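Local coordinates for protein glutathione S-transferase (PDB 5ZFG) that metabolises the insecticide diazinon and probably transfers glutathione to electrophilic substrates, at residues N49-I54 and Y63-N68; Y6-S9 and P13-S16; L57-F62 and D76-G81; S104-N109 and F161-S166. One frame throughout, in Å; residues are numbered along the deposited sequence. Where two conformers were deposited one is given.

Contact 1 of 4, residues N49-I54 and Y63-N68. With ACT (acetate ion), chain H.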
loop_
_atom_site.group_PDB
_atom_site.type_symbol
_atom_site.label_atom_id
_atom_site.label_comp_id
_atom_site.label_asym_id
_atom_site.label_seq_id
_atom_site.Cartn_x
_atom_site.Cartn_y
_atom_site.Cartn_z
ATOM N N ASN B 49 -0.091 -16.035 -7.919
ATOM C CA ASN B 49 -0.158 -15.194 -6.728
ATOM C C ASN B 49 -0.049 -16.068 -5.487
ATOM O O ASN B 49 -1.062 -16.584 -4.991
ATOM C CB ASN B 49 -1.443 -14.375 -6.678
ATOM C CG ASN B 49 -1.442 -13.430 -5.501
ATOM O OD1 ASN B 49 -0.396 -13.242 -4.885
ATOM N ND2 ASN B 49 -2.582 -12.825 -5.191
ATOM N N PRO B 50 1.154 -16.227 -4.931
ATOM C CA PRO B 50 1.297 -17.031 -3.703
ATOM C C PRO B 50 0.498 -16.496 -2.525
ATOM O O PRO B 50 0.294 -17.228 -1.547
ATOM C CB PRO B 50 2.807 -16.984 -3.427
ATOM C CG PRO B 50 3.285 -15.756 -4.112
ATOM C CD PRO B 50 2.427 -15.624 -5.358
ATOM N N GLN B 51 0.009 -15.252 -2.592
ATOM C CA GLN B 51 -0.844 -14.707 -1.544
ATOM C C GLN B 51 -2.290 -15.199 -1.627
ATOM O O GLN B 51 -3.050 -14.975 -0.679
ATOM C CB GLN B 51 -0.803 -13.168 -1.587
ATOM C CG GLN B 51 0.585 -12.566 -1.359
ATOM C CD GLN B 51 0.676 -11.095 -1.800
ATOM O OE1 GLN B 51 1.409 -10.770 -2.731
ATOM N NE2 GLN B 51 -0.090 -10.216 -1.145
ATOM N N LYS B 52 -2.689 -15.840 -2.739
ATOM C CA LYS B 52 -4.021 -16.443 -2.868
ATOM C C LYS B 52 -5.131 -15.402 -2.803
ATOM O O LYS B 52 -6.211 -15.662 -2.262
ATOM C CB LYS B 52 -4.267 -17.504 -1.791
ATOM C CG LYS B 52 -3.161 -18.513 -1.602
ATOM C CD LYS B 52 -3.678 -19.645 -0.689
ATOM C CE LYS B 52 -2.847 -20.904 -0.809
ATOM N NZ LYS B 52 -2.845 -21.457 -2.190
ATOM N N GLU B 53 -4.880 -14.215 -3.339
ATOM C CA GLU B 53 -5.875 -13.165 -3.324
ATOM C C GLU B 53 -6.152 -12.732 -4.755
ATOM O O GLU B 53 -5.379 -13.012 -5.671
ATOM C CB GLU B 53 -5.423 -11.972 -2.471
ATOM C CG GLU B 53 -5.200 -12.352 -1.001
ATOM C CD GLU B 53 -4.381 -11.318 -0.235
ATOM O OE1 GLU B 53 -3.714 -10.466 -0.872
ATOM O OE2 GLU B 53 -4.401 -11.365 1.015
ATOM N N ILE B 54 -7.262 -12.024 -4.914
ATOM C CA ILE B 54 -7.733 -11.549 -6.217
ATOM C C ILE B 54 -7.718 -10.024 -6.179
ATOM O O ILE B 54 -8.225 -9.449 -5.206
ATOM C CB ILE B 54 -9.149 -12.091 -6.479
ATOM C CG1 ILE B 54 -9.226 -13.591 -6.152
ATOM C CG2 ILE B 54 -9.632 -11.785 -7.875
ATOM C CD1 ILE B 54 -10.641 -14.093 -5.968
ATOM N N TYR B 63 3.785 -12.215 -13.605
ATOM C CA TYR B 63 2.660 -12.308 -12.674
ATOM C C TYR B 63 2.789 -11.228 -11.608
ATOM O O TYR B 63 3.765 -11.207 -10.853
ATOM C CB TYR B 63 2.601 -13.680 -12.004
ATOM C CG TYR B 63 2.533 -14.845 -12.977
ATOM C CD1 TYR B 63 1.761 -14.765 -14.131
ATOM C CD2 TYR B 63 3.251 -16.011 -12.744
ATOM C CE1 TYR B 63 1.695 -15.826 -15.028
ATOM C CE2 TYR B 63 3.190 -17.079 -13.634
ATOM C CZ TYR B 63 2.410 -16.976 -14.774
ATOM O OH TYR B 63 2.337 -18.030 -15.667
ATOM N N LEU B 64 1.789 -10.356 -11.518
ATOM C CA LEU B 64 1.837 -9.245 -10.575
ATOM C C LEU B 64 0.525 -9.197 -9.807
ATOM O O LEU B 64 -0.529 -8.970 -10.404
ATOM C CB LEU B 64 2.093 -7.930 -11.321
ATOM C CG LEU B 64 2.118 -6.658 -10.474
ATOM C CD1 LEU B 64 3.310 -6.709 -9.527
ATOM C CD2 LEU B 64 2.164 -5.417 -11.364
ATOM N N SER B 65 0.588 -9.401 -8.489
ATOM C CA SER B 65 -0.560 -9.206 -7.613
ATOM C C SER B 65 -0.447 -7.843 -6.925
ATOM O O SER B 65 0.442 -7.045 -7.249
ATOM C CB SER B 65 -0.667 -10.345 -6.594
ATOM O OG SER B 65 0.353 -10.263 -5.605
ATOM N N GLU B 66 -1.351 -7.593 -5.954
ATOM C CA GLU B 66 -1.577 -6.315 -5.274
ATOM C C GLU B 66 -2.132 -5.262 -6.233
ATOM O O GLU B 66 -1.393 -4.708 -7.059
ATOM C CB GLU B 66 -0.293 -5.810 -4.591
ATOM C CG GLU B 66 0.146 -6.707 -3.439
ATOM C CD GLU B 66 -0.655 -6.502 -2.163
ATOM O OE1 GLU B 66 -1.489 -5.576 -2.090
ATOM O OE2 GLU B 66 -0.443 -7.277 -1.197
ATOM N N SER B 67 -3.430 -4.960 -6.095
ATOM C CA SER B 67 -4.111 -4.101 -7.072
ATOM C C SER B 67 -3.466 -2.712 -7.188
ATOM O O SER B 67 -3.397 -2.151 -8.294
ATOM C CB SER B 67 -5.606 -3.989 -6.732
ATOM O OG SER B 67 -5.855 -3.368 -5.484
ATOM N N ASN B 68 -2.964 -2.141 -6.073
ATOM C CA ASN B 68 -2.282 -0.847 -6.161
ATOM C C ASN B 68 -1.045 -0.934 -7.048
ATOM O O ASN B 68 -0.811 -0.067 -7.896
ATOM C CB ASN B 68 -1.886 -0.347 -4.777
ATOM C CG ASN B 68 -3.053 0.182 -3.997
ATOM O OD1 ASN B 68 -4.178 0.227 -4.489
ATOM N ND2 ASN B 68 -2.800 0.561 -2.747
HETATM C C ACT H . -5.614 -6.074 -3.336
HETATM O O ACT H . -5.548 -4.831 -3.185
HETATM O OXT ACT H . -5.157 -6.542 -4.405
HETATM C CH3 ACT H . -6.219 -6.966 -2.288
#
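The CA atoms of Asn49 and Ser65 stand 6.1 Å apart, where the type I turn Asn49-Lys52 meets the chain that runs from strand 62-65 through Glu66, the N-cap, into helix 67-78. The Asn49 amide is held at both ends within its own loop. With CG anti to the backbone N (chi1 -175°), OD1 receives the backbone N of Gln51 at 3.1 Å, from above its carbonyl plane, an Asx turn, while ND2 donates to Glu53 O at 2.8 Å. Thus held, the amide lies against Ser65, whose CB is 3.4 Å from Asn49 CG. Ser65 OG sits 3.2 Å from Asn49 OD1 and 3.1 Å from Gln51 OE1, both weak, since one hydroxyl proton cannot serve both; His97 of the second subunit is another weak partner of the hydroxyl. Gln51 reaches over at about a right angle to Glu66; its NE2 gives a 3.0 Å bond to Glu66 OE2, in the Gln51 amide plane but on the anti side of the carboxylate and tilted out of its plane. Each group has a stronger partner in the second subunit: Tyr142, with His97 beside it, for Gln51 OE1, and Ser104 for Glu66 OE2. Ser67 N donates to OXT of an acetate, and Ser67 OG bonds its O at 2.7 Å. In many glutathione transferases this Glu-Ser pair binds the gamma-glutamyl end of glutathione, so the acetate is consistent with a carboxylate mimic. Leu64 pairs with Leu57 of strand 56-59, Ser67 packs on Val17 of helix 12-23, and Tyr63 rests on Met48 of helix 43-48.

Contact 2 of 4, residues Y6-S9 and P13-S16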
loop_
_atom_site.group_PDB
_atom_site.type_symbol
_atom_site.label_atom_id
_atom_site.label_comp_id
_atom_site.label_asym_id
_atom_site.label_seq_id
_atom_site.Cartn_x
_atom_site.Cartn_y
_atom_site.Cartn_z
ATOM N N TYR B 6 -6.967 -11.833 -13.737
ATOM C CA TYR B 6 -7.785 -12.716 -12.913
ATOM C C TYR B 6 -8.477 -11.880 -11.842
ATOM O O TYR B 6 -7.811 -11.276 -10.998
ATOM C CB TYR B 6 -6.918 -13.815 -12.299
ATOM C CG TYR B 6 -6.323 -14.715 -13.366
ATOM C CD1 TYR B 6 -6.916 -15.930 -13.678
ATOM C CD2 TYR B 6 -5.198 -14.327 -14.094
ATOM C CE1 TYR B 6 -6.392 -16.749 -14.663
ATOM C CE2 TYR B 6 -4.661 -15.144 -15.090
ATOM C CZ TYR B 6 -5.265 -16.357 -15.365
ATOM O OH TYR B 6 -4.753 -17.180 -16.358
ATOM N N ALA B 7 -9.809 -11.824 -11.895
ATOM C CA ALA B 7 -10.582 -10.856 -11.123
ATOM C C ALA B 7 -11.854 -11.516 -10.604
ATOM O O ALA B 7 -12.219 -12.611 -11.038
ATOM C CB ALA B 7 -10.937 -9.630 -11.983
ATOM N N VAL B 8 -12.548 -10.835 -9.679
ATOM C CA VAL B 8 -13.851 -11.275 -9.193
ATOM C C VAL B 8 -14.854 -10.142 -9.391
ATOM O O VAL B 8 -14.526 -8.964 -9.210
ATOM C CB VAL B 8 -13.776 -11.747 -7.717
ATOM C CG1 VAL B 8 -13.579 -10.580 -6.737
ATOM C CG2 VAL B 8 -15.004 -12.568 -7.357
ATOM N N SER B 9 -16.083 -10.515 -9.757
ATOM C CA SER B 9 -17.090 -9.575 -10.244
ATOM C C SER B 9 -17.570 -8.575 -9.205
ATOM O O SER B 9 -18.104 -7.525 -9.585
ATOM C CB SER B 9 -18.296 -10.359 -10.768
ATOM O OG SER B 9 -18.900 -11.075 -9.699
ATOM N N PRO B 13 -11.038 -4.195 -5.450
ATOM C CA PRO B 13 -9.686 -4.132 -6.048
ATOM C C PRO B 13 -9.660 -4.576 -7.506
ATOM O O PRO B 13 -8.938 -3.993 -8.337
ATOM C CB PRO B 13 -8.859 -5.069 -5.150
ATOM C CG PRO B 13 -9.597 -5.116 -3.867
ATOM C CD PRO B 13 -11.050 -5.107 -4.284
ATOM N N SER B 14 -10.453 -5.598 -7.828
ATOM C CA SER B 14 -10.600 -6.038 -9.215
ATOM C C SER B 14 -11.225 -4.939 -10.074
ATOM O O SER B 14 -10.766 -4.683 -11.200
ATOM C CB SER B 14 -11.464 -7.305 -9.277
ATOM O OG SER B 14 -10.832 -8.473 -8.756
ATOM N N LEU B 15 -12.304 -4.308 -9.575
ATOM C CA LEU B 15 -12.981 -3.267 -10.343
ATOM C C LEU B 15 -12.035 -2.126 -10.656
ATOM O O LEU B 15 -12.053 -1.581 -11.763
ATOM C CB LEU B 15 -14.202 -2.733 -9.594
ATOM C CG LEU B 15 -15.193 -3.790 -9.070
ATOM C CD1 LEU B 15 -16.152 -3.160 -8.064
ATOM C CD2 LEU B 15 -15.976 -4.399 -10.218
ATOM N N SER B 16 -11.188 -1.761 -9.690
ATOM C CA SER B 16 -10.291 -0.626 -9.889
ATOM C C SER B 16 -9.304 -0.903 -11.015
ATOM O O SER B 16 -9.012 -0.016 -11.828
ATOM C CB SER B 16 -9.542 -0.319 -8.590
ATOM O OG SER B 16 -10.434 0.032 -7.557
#
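Ser14 turns its side chain straight at the end of the strand, its CA 5.2 Å from that of Ala7. Its OG is anti to the carbonyl carbon and beside its own backbone N (chi1 -70°), a rotation that aims the hydroxyl at the chain between Ala7 and Val8. There it accepts the backbone N-H of Val8 over 3.1 Å, and an N-H...O angle of 163° shows the bond to be nearly straight. The same torsion brings OG to 3.4 Å from Ala7 CA, while Ser14 CB lies 3.6 Å from the Ala7 methyl and 3.5 Å from Val8 O. The serine is therefore packed on its carbon side as well as bonded at its oxygen, in a buried place. Strand 3-7, helix 12-23 and strand 29-32 form the first beta-alpha-beta unit of the thioredoxin-like domain, and the bond from Val8 N ties the loop that leaves the strand to the first turn of the crossover helix. Leu15 follows with CG likewise beside its backbone N, but with its chain extended at chi2 (166°). One branch, CD2, thereby comes alongside the loop at 3.8 Å from Ser9 O, and the side chain as a whole is packed on Ile200 and Ala204 of helix 195-208. Ser9 directs its CB away from the helix, and its OG is hydrogen-bonded to Glu207 of that same C-terminal helix.

Contact 3 of 4, residues L57-F62 and D76-G81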
loop_
_atom_site.group_PDB
_atom_site.type_symbol
_atom_site.label_atom_id
_atom_site.label_comp_id
_atom_site.label_asym_id
_atom_site.label_seq_id
_atom_site.Cartn_x
_atom_site.Cartn_y
_atom_site.Cartn_z
ATOM N N LEU B 57 -2.502 -10.101 -12.194
ATOM C CA LEU B 57 -2.262 -9.816 -13.606
ATOM C C LEU B 57 -1.217 -10.767 -14.159
ATOM O O LEU B 57 -0.212 -11.047 -13.504
ATOM C CB LEU B 57 -1.788 -8.369 -13.776
ATOM C CG LEU B 57 -1.655 -7.802 -15.189
ATOM C CD1 LEU B 57 -3.015 -7.413 -15.752
ATOM C CD2 LEU B 57 -0.703 -6.599 -15.178
ATOM N N ASP B 58 -1.456 -11.264 -15.372
ATOM C CA ASP B 58 -0.463 -12.028 -16.121
ATOM C C ASP B 58 -0.142 -11.247 -17.393
ATOM O O ASP B 58 -0.963 -11.186 -18.316
ATOM C CB ASP B 58 -0.978 -13.432 -16.433
ATOM C CG ASP B 58 -0.050 -14.212 -17.369
ATOM O OD1 ASP B 58 1.045 -13.714 -17.721
ATOM O OD2 ASP B 58 -0.429 -15.338 -17.752
ATOM N N ASP B 59 1.043 -10.643 -17.430
ATOM C CA ASP B 59 1.510 -9.868 -18.584
ATOM C C ASP B 59 2.615 -10.688 -19.239
ATOM O O ASP B 59 3.784 -10.602 -18.859
ATOM C CB ASP B 59 2.008 -8.472 -18.187
ATOM C CG ASP B 59 2.182 -7.552 -19.394
ATOM O OD1 ASP B 59 1.919 -8.012 -20.537
ATOM O OD2 ASP B 59 2.571 -6.377 -19.219
ATOM N N GLU B 60 2.228 -11.514 -20.213
ATOM C CA GLU B 60 3.192 -12.307 -20.976
ATOM C C GLU B 60 4.085 -13.130 -20.048
ATOM O O GLU B 60 5.280 -13.295 -20.284
ATOM C CB GLU B 60 4.021 -11.394 -21.888
ATOM C CG GLU B 60 4.798 -12.085 -22.993
ATOM C CD GLU B 60 5.402 -11.102 -23.984
ATOM O OE1 GLU B 60 5.824 -11.543 -25.076
ATOM O OE2 GLU B 60 5.459 -9.892 -23.673
ATOM N N GLY B 61 3.503 -13.643 -18.960
ATOM C CA GLY B 61 4.237 -14.452 -18.009
ATOM C C GLY B 61 4.797 -13.693 -16.821
ATOM O O GLY B 61 5.346 -14.316 -15.903
ATOM N N PHE B 62 4.683 -12.372 -16.811
ATOM C CA PHE B 62 4.982 -11.577 -15.626
ATOM C C PHE B 62 3.727 -11.557 -14.763
ATOM O O PHE B 62 2.718 -10.961 -15.152
ATOM C CB PHE B 62 5.398 -10.165 -16.023
ATOM C CG PHE B 62 5.626 -9.243 -14.853
ATOM C CD1 PHE B 62 6.452 -9.621 -13.811
ATOM C CD2 PHE B 62 5.036 -7.989 -14.816
ATOM C CE1 PHE B 62 6.671 -8.767 -12.738
ATOM C CE2 PHE B 62 5.261 -7.129 -13.751
ATOM C CZ PHE B 62 6.083 -7.521 -12.720
ATOM N N ASP B 76 2.833 2.886 -15.695
ATOM C CA ASP B 76 4.276 2.997 -15.950
ATOM C C ASP B 76 4.679 2.298 -17.243
ATOM O O ASP B 76 5.536 2.791 -17.983
ATOM C CB ASP B 76 5.087 2.390 -14.798
ATOM C CG ASP B 76 4.991 3.191 -13.501
ATOM O OD1 ASP B 76 4.584 4.370 -13.539
ATOM O OD2 ASP B 76 5.348 2.618 -12.442
ATOM N N LYS B 77 4.098 1.134 -17.519
ATOM C CA LYS B 77 4.522 0.339 -18.665
ATOM C C LYS B 77 3.862 0.811 -19.957
ATOM O O LYS B 77 4.532 0.977 -20.980
ATOM C CB LYS B 77 4.215 -1.140 -18.409
ATOM C CG LYS B 77 4.458 -2.041 -19.607
ATOM C CD LYS B 77 5.937 -2.273 -19.831
ATOM C CE LYS B 77 6.157 -3.428 -20.799
ATOM N NZ LYS B 77 7.457 -3.301 -21.512
ATOM N N TYR B 78 2.548 1.036 -19.933
ATOM C CA TYR B 78 1.842 1.286 -21.190
ATOM C C TYR B 78 1.446 2.731 -21.444
ATOM O O TYR B 78 1.228 3.092 -22.606
ATOM C CB TYR B 78 0.602 0.394 -21.273
ATOM C CG TYR B 78 1.039 -1.027 -21.338
ATOM C CD1 TYR B 78 1.794 -1.484 -22.423
ATOM C CD2 TYR B 78 0.767 -1.905 -20.305
ATOM C CE1 TYR B 78 2.240 -2.779 -22.476
ATOM C CE2 TYR B 78 1.200 -3.202 -20.354
ATOM C CZ TYR B 78 1.934 -3.637 -21.442
ATOM O OH TYR B 78 2.381 -4.931 -21.488
ATOM N N ARG B 79 1.341 3.582 -20.430
ATOM C CA ARG B 79 0.996 4.987 -20.658
ATOM C C ARG B 79 1.804 5.896 -19.738
ATOM O O ARG B 79 1.241 6.658 -18.951
ATOM C CB ARG B 79 -0.503 5.221 -20.465
ATOM C CG ARG B 79 -1.424 4.463 -21.425
ATOM C CD ARG B 79 -1.480 5.106 -22.809
ATOM N NE ARG B 79 -1.969 6.478 -22.762
ATOM C CZ ARG B 79 -3.233 6.840 -22.965
ATOM N NH1 ARG B 79 -3.560 8.125 -22.897
ATOM N NH2 ARG B 79 -4.172 5.928 -23.234
ATOM N N PRO B 80 3.143 5.863 -19.839
ATOM C CA PRO B 80 3.959 6.618 -18.866
ATOM C C PRO B 80 3.723 8.113 -18.894
ATOM O O PRO B 80 3.882 8.772 -17.861
ATOM C CB PRO B 80 5.404 6.274 -19.263
ATOM C CG PRO B 80 5.312 5.777 -20.664
ATOM C CD PRO B 80 3.982 5.083 -20.763
ATOM N N GLY B 81 3.327 8.671 -20.027
ATOM C CA GLY B 81 3.023 10.083 -20.052
ATOM C C GLY B 81 1.609 10.458 -19.676
ATOM O O GLY B 81 1.263 11.636 -19.790
#
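Asp59 and Tyr78 approach each other from opposite directions, the phenol hydroxyl meeting one carboxylate oxygen, and so join the hairpin of strands 56-59 and 62-65 to the last turn of helix 67-78 in the thioredoxin-like domain. A chi1 of -166° points the Asp59 carboxylate away from its own N and carries it out from the strand toward the helix. Tyr78 OH donates to Asp59 OD2 across 2.7 Å and meets the syn lone pair of that oxygen, the one on the side of the other oxygen; OD1 is accordingly not far off, 3.3 Å from the same Tyr78 hydroxyl. The carboxylate is turned 48° against the phenol ring, yet OD2 stays at the ring's edge and near its plane, 3.6 Å from Tyr78 CE2. One face of that ring is covered by CG of Lys77, in the one of its two conformers described here. Asp59 is buried, and OD2 also has Tyr73 OH as a partner, its stronger one, so two phenols of one helix grip a single oxygen; together they would probably stabilise the charged form. Tyr73 in turn forms an edge-to-face pair with the ring of Phe62. Between the strands a type I' turn runs from Asp59 to Phe62, with bonds of 2.8 Å from Asp59 N to Phe62 O and 2.9 Å from Phe62 N to Asp59 O. An Asx motif braces it: Asp58 OD1 takes Gly61 N at 2.8 Å, with the donor nearly in line with the carboxylate's C-O bond.

Contact 4 of 4, residues S104-N109 and F161-S166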
loop_
_atom_site.group_PDB
_atom_site.type_symbol
_atom_site.label_atom_id
_atom_site.label_comp_id
_atom_site.label_asym_id
_atom_site.label_seq_id
_atom_site.Cartn_x
_atom_site.Cartn_y
_atom_site.Cartn_z
ATOM N N SER B 104 -4.687 0.987 3.450
ATOM C CA SER B 104 -4.371 0.887 4.874
ATOM C C SER B 104 -5.549 1.222 5.775
ATOM O O SER B 104 -5.608 0.721 6.907
ATOM C CB SER B 104 -3.221 1.823 5.233
ATOM O OG SER B 104 -3.648 3.182 5.279
ATOM N N SER B 105 -6.478 2.067 5.322
ATOM C CA SER B 105 -7.447 2.676 6.229
ATOM C C SER B 105 -8.859 2.760 5.651
ATOM O O SER B 105 -9.821 2.247 6.233
ATOM C CB SER B 105 -6.969 4.083 6.616
ATOM O OG SER B 105 -5.607 4.068 7.024
ATOM N N TYR B 106 -8.996 3.451 4.514
ATOM C CA TYR B 106 -10.325 3.790 4.006
ATOM C C TYR B 106 -11.107 2.536 3.639
ATOM O O TYR B 106 -12.206 2.304 4.153
ATOM C CB TYR B 106 -10.210 4.730 2.800
ATOM C CG TYR B 106 -11.502 5.406 2.342
ATOM C CD1 TYR B 106 -12.012 6.523 3.009
ATOM C CD2 TYR B 106 -12.188 4.952 1.214
ATOM C CE1 TYR B 106 -13.176 7.165 2.564
ATOM C CE2 TYR B 106 -13.347 5.585 0.766
ATOM C CZ TYR B 106 -13.840 6.685 1.445
ATOM O OH TYR B 106 -14.997 7.296 0.986
ATOM N N TYR B 107 -10.558 1.723 2.733
ATOM C CA TYR B 107 -11.215 0.463 2.383
ATOM C C TYR B 107 -11.253 -0.495 3.574
ATOM O O TYR B 107 -12.245 -1.207 3.777
ATOM C CB TYR B 107 -10.502 -0.165 1.179
ATOM C CG TYR B 107 -11.151 -1.404 0.625
ATOM C CD1 TYR B 107 -12.524 -1.463 0.431
ATOM C CD2 TYR B 107 -10.383 -2.515 0.284
ATOM C CE1 TYR B 107 -13.125 -2.617 -0.084
ATOM C CE2 TYR B 107 -10.965 -3.660 -0.252
ATOM C CZ TYR B 107 -12.339 -3.707 -0.425
ATOM O OH TYR B 107 -12.920 -4.843 -0.955
ATOM N N ALA B 108 -10.194 -0.508 4.387
ATOM C CA ALA B 108 -10.132 -1.411 5.532
ATOM C C ALA B 108 -11.285 -1.158 6.496
ATOM O O ALA B 108 -11.958 -2.099 6.930
ATOM C CB ALA B 108 -8.792 -1.251 6.248
ATOM N N ASN B 109 -11.537 0.116 6.820
ATOM C CA ASN B 109 -12.595 0.474 7.766
ATOM C C ASN B 109 -13.973 0.372 7.129
ATOM O O ASN B 109 -14.909 -0.142 7.749
ATOM C CB ASN B 109 -12.396 1.900 8.292
ATOM C CG ASN B 109 -11.314 2.000 9.330
ATOM O OD1 ASN B 109 -10.847 0.996 9.845
ATOM N ND2 ASN B 109 -10.906 3.227 9.644
ATOM N N PHE B 161 -9.887 5.434 -8.476
ATOM C CA PHE B 161 -10.646 4.191 -8.623
ATOM C C PHE B 161 -10.780 3.420 -7.322
ATOM O O PHE B 161 -11.911 3.036 -6.981
ATOM C CB PHE B 161 -10.052 3.297 -9.724
ATOM C CG PHE B 161 -9.950 3.963 -11.059
ATOM C CD1 PHE B 161 -11.052 4.599 -11.626
ATOM C CD2 PHE B 161 -8.739 3.969 -11.745
ATOM C CE1 PHE B 161 -10.938 5.243 -12.860
ATOM C CE2 PHE B 161 -8.618 4.593 -12.984
ATOM C CZ PHE B 161 -9.725 5.236 -13.538
ATOM N N PRO B 162 -9.713 3.159 -6.547
ATOM C CA PRO B 162 -9.927 2.418 -5.297
ATOM C C PRO B 162 -10.834 3.164 -4.339
ATOM O O PRO B 162 -11.681 2.532 -3.691
ATOM C CB PRO B 162 -8.493 2.228 -4.750
ATOM C CG PRO B 162 -7.615 2.315 -5.994
ATOM C CD PRO B 162 -8.281 3.384 -6.801
ATOM N N LEU B 163 -10.710 4.497 -4.256
ATOM C CA LEU B 163 -11.580 5.230 -3.339
ATOM C C LEU B 163 -13.023 5.235 -3.836
ATOM O O LEU B 163 -13.958 5.132 -3.034
ATOM C CB LEU B 163 -11.063 6.657 -3.149
ATOM C CG LEU B 163 -9.651 6.755 -2.521
ATOM C CD1 LEU B 163 -9.041 8.143 -2.723
ATOM C CD2 LEU B 163 -9.741 6.403 -1.038
ATOM N N ILE B 164 -13.217 5.331 -5.156
ATOM C CA ILE B 164 -14.575 5.274 -5.703
ATOM C C ILE B 164 -15.230 3.951 -5.330
ATOM O O ILE B 164 -16.357 3.904 -4.826
ATOM C CB ILE B 164 -14.559 5.466 -7.231
ATOM C CG1 ILE B 164 -14.370 6.949 -7.596
ATOM C CG2 ILE B 164 -15.856 4.872 -7.826
ATOM C CD1 ILE B 164 -15.568 7.822 -7.244
ATOM N N ASN B 165 -14.516 2.851 -5.552
ATOM C CA ASN B 165 -15.092 1.538 -5.310
ATOM C C ASN B 165 -15.243 1.222 -3.822
ATOM O O ASN B 165 -16.145 0.463 -3.449
ATOM C CB ASN B 165 -14.253 0.501 -6.043
ATOM C CG ASN B 165 -14.422 0.621 -7.540
ATOM O OD1 ASN B 165 -15.558 0.605 -8.033
ATOM N ND2 ASN B 165 -13.325 0.763 -8.272
ATOM N N SER B 166 -14.397 1.785 -2.955
ATOM C CA SER B 166 -14.678 1.695 -1.524
ATOM C C SER B 166 -15.982 2.426 -1.190
ATOM O O SER B 166 -16.848 1.897 -0.482
ATOM C CB SER B 166 -13.509 2.270 -0.721
ATOM O OG SER B 166 -12.320 1.506 -0.915
#
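Tyr106 and Ser166 bury the most surface where two helices of the all-helical C-terminal domain, 89-114 and 160-172, run side by side; their local axes come within 9.7 Å and cross at 24°, nearly parallel. The Tyr106 ring, turned away from its own backbone N by a chi1 of -168°, swings across to the second helix. Ser166 CB meets it at the edge, close to the ring plane, 3.6 Å from Tyr106 CD2. A turn earlier, Leu163 crosses the tyrosine side chain at about a right angle and sets its CD2 methyl 3.6 Å from Tyr106 CD2, so a leucine branch and a serine methylene hold the same ring carbon. The phenol end is not left to packing: Tyr106 OH is hydrogen-bonded to Thr167, the next residue of helix 160-172, while the side chain also lies against Leu136 and Leu139 of helix 126-146. Ser166 points its hydroxyl back to helix 89-114, where Asn102 OD1 is its polar partner. Within these segments the nearest CA pair is Tyr107 and Ser166, 5.4 Å apart. Ser166 OG lies tight against the neighbouring tyrosine, 3.2 Å from Tyr107 CB and 3.3 Å from Tyr107 CD1.

Contacts 1 and 2 each touch the other three. Their centres are 11 Å apart; Ile54 CG2 packs 3.6 Å from Ser14 OG, while Ser67 OG lies 3.5 Å from Pro13 CB, so the acetate-holding corner rests on the start of helix 12-23. Ser16 OG probably bonds to Asn165 ND2 of contact 4 over 3.1 Å, joining the N-terminal and C-terminal domains where helices 12-23 and 160-172 pack. Contact 3 shares the sheet and helix 67-78 with contact 1 but stays clear of contact 4, their nearest atoms about 11 Å apart. Ser104 of contact 4 in the second subunit bonds Glu66 of contact 1, so the probable glutathione site borders the dimer interface.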